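Local structure of TolA protein (Vibrio cholerae, 4G7X) at residues G49-G52 against A53-T56; I81-T85 against G86-G90; T56-I59 against R60-L63. The protein probably links the inner membrane to the outer membrane as part of the Tol-Pal system, its C-terminal domain also serving as a docking site for filamentous phage. All blocks are in the same frame, centred on the assembly; numbering follows the deposited sequence.

Contact 1 (G49-G52 against A53-T56); sequences GRYG and AIYT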
loop_
_atom_site.group_PDB
_atom_site.type_symbol
_atom_site.label_atom_id
_atom_site.label_comp_id
_atom_site.label_asym_id
_atom_site.label_seq_id
_atom_site.Cartn_x
_atom_site.Cartn_y
_atom_site.Cartn_z
ATOM N N GLY B 49 -0.305 10.850 -16.305
ATOM C CA GLY B 49 0.915 10.344 -16.922
ATOM C C GLY B 49 2.157 10.790 -16.169
ATOM O O GLY B 49 3.058 9.984 -15.917
ATOM N N ARG B 50 2.191 12.067 -15.793
ATOM C CA ARG B 50 3.350 12.652 -15.116
ATOM C C ARG B 50 3.565 12.047 -13.728
ATOM O O ARG B 50 4.677 11.624 -13.399
ATOM C CB ARG B 50 3.226 14.180 -15.035
ATOM C CG ARG B 50 4.517 14.873 -14.625
ATOM C CD ARG B 50 4.438 16.387 -14.743
ATOM N NE ARG B 50 3.502 16.988 -13.793
ATOM C CZ ARG B 50 3.774 17.258 -12.519
ATOM N NH1 ARG B 50 4.963 16.968 -11.997
ATOM N NH2 ARG B 50 2.844 17.810 -11.753
ATOM N N TYR B 51 2.503 11.997 -12.928
ATOM C CA TYR B 51 2.594 11.398 -11.595
ATOM C C TYR B 51 2.785 9.888 -11.648
ATOM O O TYR B 51 3.522 9.333 -10.834
ATOM C CB TYR B 51 1.403 11.796 -10.719
ATOM C CG TYR B 51 1.553 13.180 -10.132
ATOM C CD1 TYR B 51 2.249 13.380 -8.939
ATOM C CD2 TYR B 51 1.019 14.294 -10.778
ATOM C CE1 TYR B 51 2.406 14.650 -8.403
ATOM C CE2 TYR B 51 1.162 15.565 -10.247
ATOM C CZ TYR B 51 1.856 15.738 -9.062
ATOM O OH TYR B 51 2.005 17.001 -8.537
ATOM N N GLY B 52 2.145 9.233 -12.613
ATOM C CA GLY B 52 2.375 7.806 -12.853
ATOM C C GLY B 52 3.854 7.497 -13.025
ATOM O O GLY B 52 4.369 6.537 -12.449
ATOM N N ALA B 53 4.537 8.313 -13.827
ATOM C CA ALA B 53 5.975 8.165 -14.039
ATOM C C ALA B 53 6.781 8.424 -12.762
ATOM O O ALA B 53 7.755 7.721 -12.490
ATOM C CB ALA B 53 6.440 9.076 -15.166
ATOM N N ILE B 54 6.372 9.426 -11.983
ATOM C CA ILE B 54 7.006 9.709 -10.695
ATOM C C ILE B 54 6.884 8.494 -9.769
ATOM O O ILE B 54 7.875 8.069 -9.162
ATOM C CB ILE B 54 6.430 10.985 -10.033
ATOM C CG1 ILE B 54 6.872 12.232 -10.815
ATOM C CG2 ILE B 54 6.869 11.091 -8.575
ATOM C CD1 ILE B 54 6.113 13.501 -10.473
ATOM N N TYR B 55 5.684 7.924 -9.688
ATOM C CA TYR B 55 5.434 6.760 -8.828
ATOM C C TYR B 55 6.250 5.542 -9.245
ATOM O O TYR B 55 6.799 4.835 -8.398
ATOM C CB TYR B 55 3.948 6.391 -8.795
ATOM C CG TYR B 55 3.006 7.460 -8.278
ATOM C CD1 TYR B 55 3.472 8.570 -7.570
ATOM C CD2 TYR B 55 1.635 7.332 -8.471
ATOM C CE1 TYR B 55 2.595 9.536 -7.105
ATOM C CE2 TYR B 55 0.750 8.285 -7.996
ATOM C CZ TYR B 55 1.234 9.381 -7.316
ATOM O OH TYR B 55 0.352 10.327 -6.853
ATOM N N THR B 56 6.324 5.307 -10.553
ATOM C CA THR B 56 7.056 4.174 -11.109
ATOM C C THR B 56 8.553 4.294 -10.796
ATOM O O THR B 56 9.203 3.301 -10.451
ATOM C CB THR B 56 6.798 4.042 -12.628
ATOM O OG1 THR B 56 5.385 3.973 -12.876
ATOM C CG2 THR B 56 7.451 2.790 -13.176
#

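Contact 2 (I81-T85 against G86-G90); sequences IPTGT and GALLG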
loop_
_atom_site.group_PDB
_atom_site.type_symbol
_atom_site.label_atom_id
_atom_site.label_comp_id
_atom_site.label_asym_id
_atom_site.label_seq_id
_atom_site.Cartn_x
_atom_site.Cartn_y
_atom_site.Cartn_z
ATOM N N ILE B 81 -3.784 6.635 -0.265
ATOM C CA ILE B 81 -4.571 7.376 0.718
ATOM C C ILE B 81 -3.926 8.740 0.950
ATOM O O ILE B 81 -2.786 8.810 1.403
ATOM C CB ILE B 81 -4.671 6.613 2.060
ATOM C CG1 ILE B 81 -5.281 5.213 1.862
ATOM C CG2 ILE B 81 -5.479 7.425 3.070
ATOM C CD1 ILE B 81 -5.166 4.290 3.066
ATOM N N PRO B 82 -4.643 9.834 0.624
ATOM C CA PRO B 82 -4.103 11.172 0.865
ATOM C C PRO B 82 -3.692 11.360 2.328
ATOM O O PRO B 82 -4.456 11.039 3.238
ATOM C CB PRO B 82 -5.276 12.087 0.491
ATOM C CG PRO B 82 -6.017 11.310 -0.548
ATOM C CD PRO B 82 -5.937 9.883 -0.084
ATOM N N THR B 83 -2.477 11.855 2.531
ATOM C CA THR B 83 -1.875 11.973 3.857
ATOM C C THR B 83 -1.101 13.280 3.877
ATOM O O THR B 83 -0.025 13.374 3.286
ATOM C CB THR B 83 -0.907 10.795 4.132
ATOM O OG1 THR B 83 -1.568 9.546 3.881
ATOM C CG2 THR B 83 -0.397 10.816 5.572
ATOM N N GLY B 84 -1.654 14.292 4.543
ATOM C CA GLY B 84 -1.057 15.629 4.520
ATOM C C GLY B 84 -1.003 16.175 3.103
ATOM O O GLY B 84 -2.036 16.295 2.445
ATOM N N THR B 85 0.206 16.470 2.623
ATOM C CA THR B 85 0.401 17.023 1.273
ATOM C C THR B 85 0.655 15.957 0.202
ATOM O O THR B 85 0.605 16.248 -0.996
ATOM C CB THR B 85 1.548 18.059 1.230
ATOM O OG1 THR B 85 2.764 17.457 1.688
ATOM C CG2 THR B 85 1.219 19.277 2.099
ATOM N N GLY B 86 0.920 14.727 0.637
ATOM C CA GLY B 86 1.170 13.616 -0.280
ATOM C C GLY B 86 0.195 12.482 -0.045
ATOM O O GLY B 86 -0.939 12.701 0.372
ATOM N N ALA B 87 0.640 11.262 -0.321
ATOM C CA ALA B 87 -0.197 10.082 -0.155
ATOM C C ALA B 87 0.631 8.892 0.301
ATOM O O ALA B 87 1.812 8.791 -0.023
ATOM C CB ALA B 87 -0.919 9.755 -1.453
ATOM N N LEU B 88 0.005 8.007 1.070
ATOM C CA LEU B 88 0.637 6.751 1.454
ATOM C C LEU B 88 -0.084 5.594 0.793
ATOM O O LEU B 88 -1.219 5.737 0.323
ATOM C CB LEU B 88 0.632 6.572 2.973
ATOM C CG LEU B 88 1.301 7.652 3.833
ATOM C CD1 LEU B 88 1.332 7.187 5.279
ATOM C CD2 LEU B 88 2.698 8.036 3.369
ATOM N N LEU B 89 0.583 4.445 0.755
ATOM C CA LEU B 89 -0.004 3.225 0.223
ATOM C C LEU B 89 -1.216 2.782 1.043
ATOM O O LEU B 89 -1.146 2.694 2.274
ATOM C CB LEU B 89 1.043 2.107 0.190
ATOM C CG LEU B 89 0.587 0.750 -0.350
ATOM C CD1 LEU B 89 0.303 0.824 -1.845
ATOM C CD2 LEU B 89 1.640 -0.302 -0.039
ATOM N N GLY B 90 -2.323 2.528 0.346
ATOM C CA GLY B 90 -3.504 1.907 0.937
ATOM C C GLY B 90 -3.526 0.421 0.636
ATOM O O GLY B 90 -3.584 -0.409 1.543
HETATM O O HOH W 1 -3.089 14.623 0.486
#

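Contact 3 (T56-I59 against R60-L63); sequences TQLI and RQNL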
loop_
_atom_site.group_PDB
_atom_site.type_symbol
_atom_site.label_atom_id
_atom_site.label_comp_id
_atom_site.label_asym_id
_atom_site.label_seq_id
_atom_site.Cartn_x
_atom_site.Cartn_y
_atom_site.Cartn_z
ATOM N N THR B 56 6.324 5.307 -10.553
ATOM C CA THR B 56 7.056 4.174 -11.109
ATOM C C THR B 56 8.553 4.294 -10.796
ATOM O O THR B 56 9.203 3.301 -10.451
ATOM C CB THR B 56 6.798 4.042 -12.628
ATOM O OG1 THR B 56 5.385 3.973 -12.876
ATOM C CG2 THR B 56 7.451 2.790 -13.176
ATOM N N GLN B 57 9.084 5.514 -10.880
ATOM C CA GLN B 57 10.478 5.784 -10.520
ATOM C C GLN B 57 10.740 5.547 -9.032
ATOM O O GLN B 57 11.762 4.962 -8.666
ATOM C CB GLN B 57 10.883 7.206 -10.941
ATOM C CG GLN B 57 12.230 7.694 -10.409
ATOM C CD GLN B 57 13.428 6.967 -10.997
ATOM O OE1 GLN B 57 13.346 6.349 -12.059
ATOM N NE2 GLN B 57 14.558 7.046 -10.304
ATOM N N LEU B 58 9.816 5.985 -8.179
ATOM C CA LEU B 58 9.955 5.760 -6.737
ATOM C C LEU B 58 10.022 4.271 -6.408
ATOM O O LEU B 58 10.819 3.851 -5.566
ATOM C CB LEU B 58 8.822 6.434 -5.957
ATOM C CG LEU B 58 8.903 7.960 -5.839
ATOM C CD1 LEU B 58 7.597 8.520 -5.297
ATOM C CD2 LEU B 58 10.080 8.386 -4.972
ATOM N N ILE B 59 9.193 3.480 -7.084
ATOM C CA ILE B 59 9.185 2.031 -6.889
ATOM C C ILE B 59 10.487 1.419 -7.410
ATOM O O ILE B 59 11.116 0.610 -6.724
ATOM C CB ILE B 59 7.954 1.381 -7.557
ATOM C CG1 ILE B 59 6.672 1.897 -6.892
ATOM C CG2 ILE B 59 8.029 -0.142 -7.479
ATOM C CD1 ILE B 59 5.420 1.692 -7.713
ATOM N N ARG B 60 10.901 1.835 -8.607
ATOM C CA ARG B 60 12.135 1.336 -9.220
ATOM C C ARG B 60 13.378 1.602 -8.369
ATOM O O ARG B 60 14.261 0.746 -8.275
ATOM C CB ARG B 60 12.315 1.915 -10.630
ATOM C CG ARG B 60 11.495 1.207 -11.697
ATOM C CD ARG B 60 11.911 1.617 -13.105
ATOM N NE ARG B 60 11.343 2.905 -13.501
ATOM C CZ ARG B 60 12.019 4.050 -13.550
ATOM N NH1 ARG B 60 11.406 5.163 -13.921
ATOM N NH2 ARG B 60 13.310 4.085 -13.235
ATOM N N GLN B 61 13.438 2.774 -7.743
ATOM C CA GLN B 61 14.554 3.140 -6.861
ATOM C C GLN B 61 14.724 2.198 -5.668
ATOM O O GLN B 61 15.835 2.018 -5.169
ATOM C CB GLN B 61 14.391 4.574 -6.356
ATOM C CG GLN B 61 14.792 5.636 -7.363
ATOM C CD GLN B 61 14.692 7.042 -6.805
ATOM O OE1 GLN B 61 15.509 7.906 -7.127
ATOM N NE2 GLN B 61 13.691 7.280 -5.959
ATOM N N ASN B 62 13.620 1.608 -5.216
ATOM C CA ASN B 62 13.631 0.713 -4.062
ATOM C C ASN B 62 13.759 -0.754 -4.453
ATOM O O ASN B 62 13.986 -1.616 -3.604
ATOM C CB ASN B 62 12.367 0.919 -3.225
ATOM C CG ASN B 62 12.325 2.279 -2.557
ATOM O OD1 ASN B 62 11.369 3.034 -2.724
ATOM N ND2 ASN B 62 13.365 2.601 -1.795
ATOM N N LEU B 63 13.631 -1.024 -5.746
ATOM C CA LEU B 63 13.602 -2.381 -6.258
ATOM C C LEU B 63 14.982 -3.028 -6.201
ATOM O O LEU B 63 15.967 -2.453 -6.677
ATOM C CB LEU B 63 13.073 -2.365 -7.695
ATOM C CG LEU B 63 12.629 -3.658 -8.370
ATOM C CD1 LEU B 63 11.390 -4.238 -7.703
ATOM C CD2 LEU B 63 12.363 -3.377 -9.838
#

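Contact 1 (G49-G52 against A53-T56)
In Tyr-55 a chi1 of -60° puts CG anti to the carbonyl carbon, and a chi2 of -15° turns the ring so that one face lies against the peptide oxygen of Tyr-51. That oxygen sits 3.2 Å above the Tyr-55 ring plane, offset toward the rim, and CG is the ring atom nearest to it. Tyr-51 O is also taken by the backbone: Tyr-55 N donates to it at 2.8 Å, so one carbonyl meets both the N-H and the ring face of the same residue. The two tyrosine side chains cross obliquely, Tyr-51 CB coming to 4.2 Å from Tyr-55 CZ. The hydroxyl of Tyr-55 finds its partner elsewhere, on the backbone oxygen of Pro-116.

Both segments belong to the long helix 38-62, and each donor from Ala-53 to Thr-56 bonds to the carbonyl four residues earlier, as an alpha helix requires. The side carrying the tyrosines packs on the body of the domain. Tyr-51 and Tyr-55 both touch Leu-128 of helix 122-128, and Tyr-55 meets Phe-115 edge-to-face.

Ile-54 runs alongside Tyr-51, its CD1 reaching 4.2 Å from Tyr-51 CD1, and the same methyl lies 4.0 Å from Arg-50 NH1. Bent at chi3, Arg-50 has Tyr-51 CD2 over one face of its guanidinium, toward the rim, while NE forms a salt bridge with Glu-47.

Thr-56 folds its hydroxyl back along the helix. With chi1 at -54°, OG1 stands beside its own backbone N and bonds to Gly-52 O at 2.8 Å, from above the carbonyl plane. Thr-56 N reaches this oxygen at 3.0 Å from the opposite face, leaving Gly-52 O gripped by two donors of a single residue.

Contact 2 (I81-T85 against G86-G90)
Ile-81 and Leu-88 face each other as an antiparallel hydrogen-bonded pair: Ile-81 N gives a nearly straight bond to Leu-88 O at 2.8 Å, and Leu-88 N returns one to Ile-81 O at 2.9 Å. Ile-81 O takes a second donor, the hydroxyl of Thr-83, whose OG1 lies 2.9 Å away and above the carbonyl plane, on the face opposite to Leu-88 N. A chi1 of -52° sets this OG1 beside the backbone N of Thr-83, pointing it back along its own strand. The same hydroxyl oxygen is pressed against the next strand, where Thr-83 OG1 touches Leu-88 CG at 3.4 Å; the two side chains meet at about a right angle, with Thr-83 CG2 leaning on the leucine as well. Further from the turn, Ile-81 CD1 rests 3.6 Å from the backbone CA of Gly-90.

Nearer the turn, the Thr-83 and Gly-86 pair exchanges two bonds: Thr-83 N to Gly-86 O at 2.8 Å, again almost straight, and Gly-86 N to Thr-83 O at 3.1 Å, more bent. A water donates both to Gly-86 O and to Gly-84 O, joining the hairpin's end to its turn.

Beyond this first shell, Ala-87 pairs through its backbone with Phe-115, and Gly-90 with Lys-79. Gly-90 also forms backbone hydrogen bonds to the other protein chain of the assembly, and Pro-82, Thr-83, Leu-88 and Leu-89 pack against side chains of that partner.

Gly-84 holds phi 61° and psi -120°, a positive-phi position suited to glycine, followed by Thr-85 near the values expected at the third position of a type II' turn. With the closing Thr-83 and Gly-86 pair, this defines a beta hairpin with a two-residue loop, Gly-84 and Thr-85, here connecting the central strands 74-83 and 86-95 of the antiparallel sheet.

Contact 3 (T56-I59 against R60-L63)
Gln-57 uses its terminal amide to bridge Arg-60 and Gln-61, three and four residues further along the last turns of helix 38-62. The alpha-helical backbone beneath is regular: Arg-60 N bonds to Thr-56 O at 2.9 Å, and Gln-61 N bonds to Gln-57 O, likewise at 2.9 Å. Asn-62 N bonds to Ile-59 O at 3.1 Å and Leu-63 N to Arg-60 O at 3.2 Å, each reaching three residues back. The first of these donors comes from well above the Ile-59 carbonyl plane.

Among the side chains, Gln-57 has CG anti to its backbone nitrogen and then a bend at chi2 (68°), which turns the amide forward along the helix. Its OE1 accepts from Arg-60 NH2 at 2.6 Å, but the angle of 119° at the hydrogen makes this a weak bond despite the short separation. The amide and guanidinium planes stand 67° apart, so the groups do not lie flat on each other. Instead, Gln-57 CA lies over one face of the guanidinium, 3.6 Å above its plane and toward the rim. At the other end of the amide, Gln-57 NE2 donates to Gln-61 OE1 over 3.4 Å, also weakly. Both polar atoms of the Gln-57 amide thus have partners, weak for different reasons, the OE1 bond by its angle and the NE2 bond by its length.

Ile-59 and Leu-63 pack on the body of the domain. Ile-59 touches Val-109 of helix 99-110 and Leu-133 and Val-135 of strand 130-135, while Leu-63 reaches Leu-101, Ala-104 and Thr-105 of the same helix 99-110. Gln-61, straight at chi2, brings its NE2 to 3.9 Å from the Leu-58 methyl CD2.

From the N terminus the chain first meets contact 1 and then contact 3, consecutive pieces of helix 38-62 that share Thr-56; their centres lie about 11 Å apart. Neither closes a long loop, since each joins neighbouring turns. Contact 2 follows in series and closes the tight connection between strands 74-83 and 86-95. None of the three nests within or crosses another. Contact 2 touches neither helical contact: its centre is about 15 Å from that of contact 1 and about 17 Å from that of contact 3. Leu-133 of strand 130-135 meets both helical contacts. Strand 115-116 touches contacts 1 and 2, pairing with the hairpin through Phe-115 and packing on Tyr-51 and Ile-54 through Pro-116.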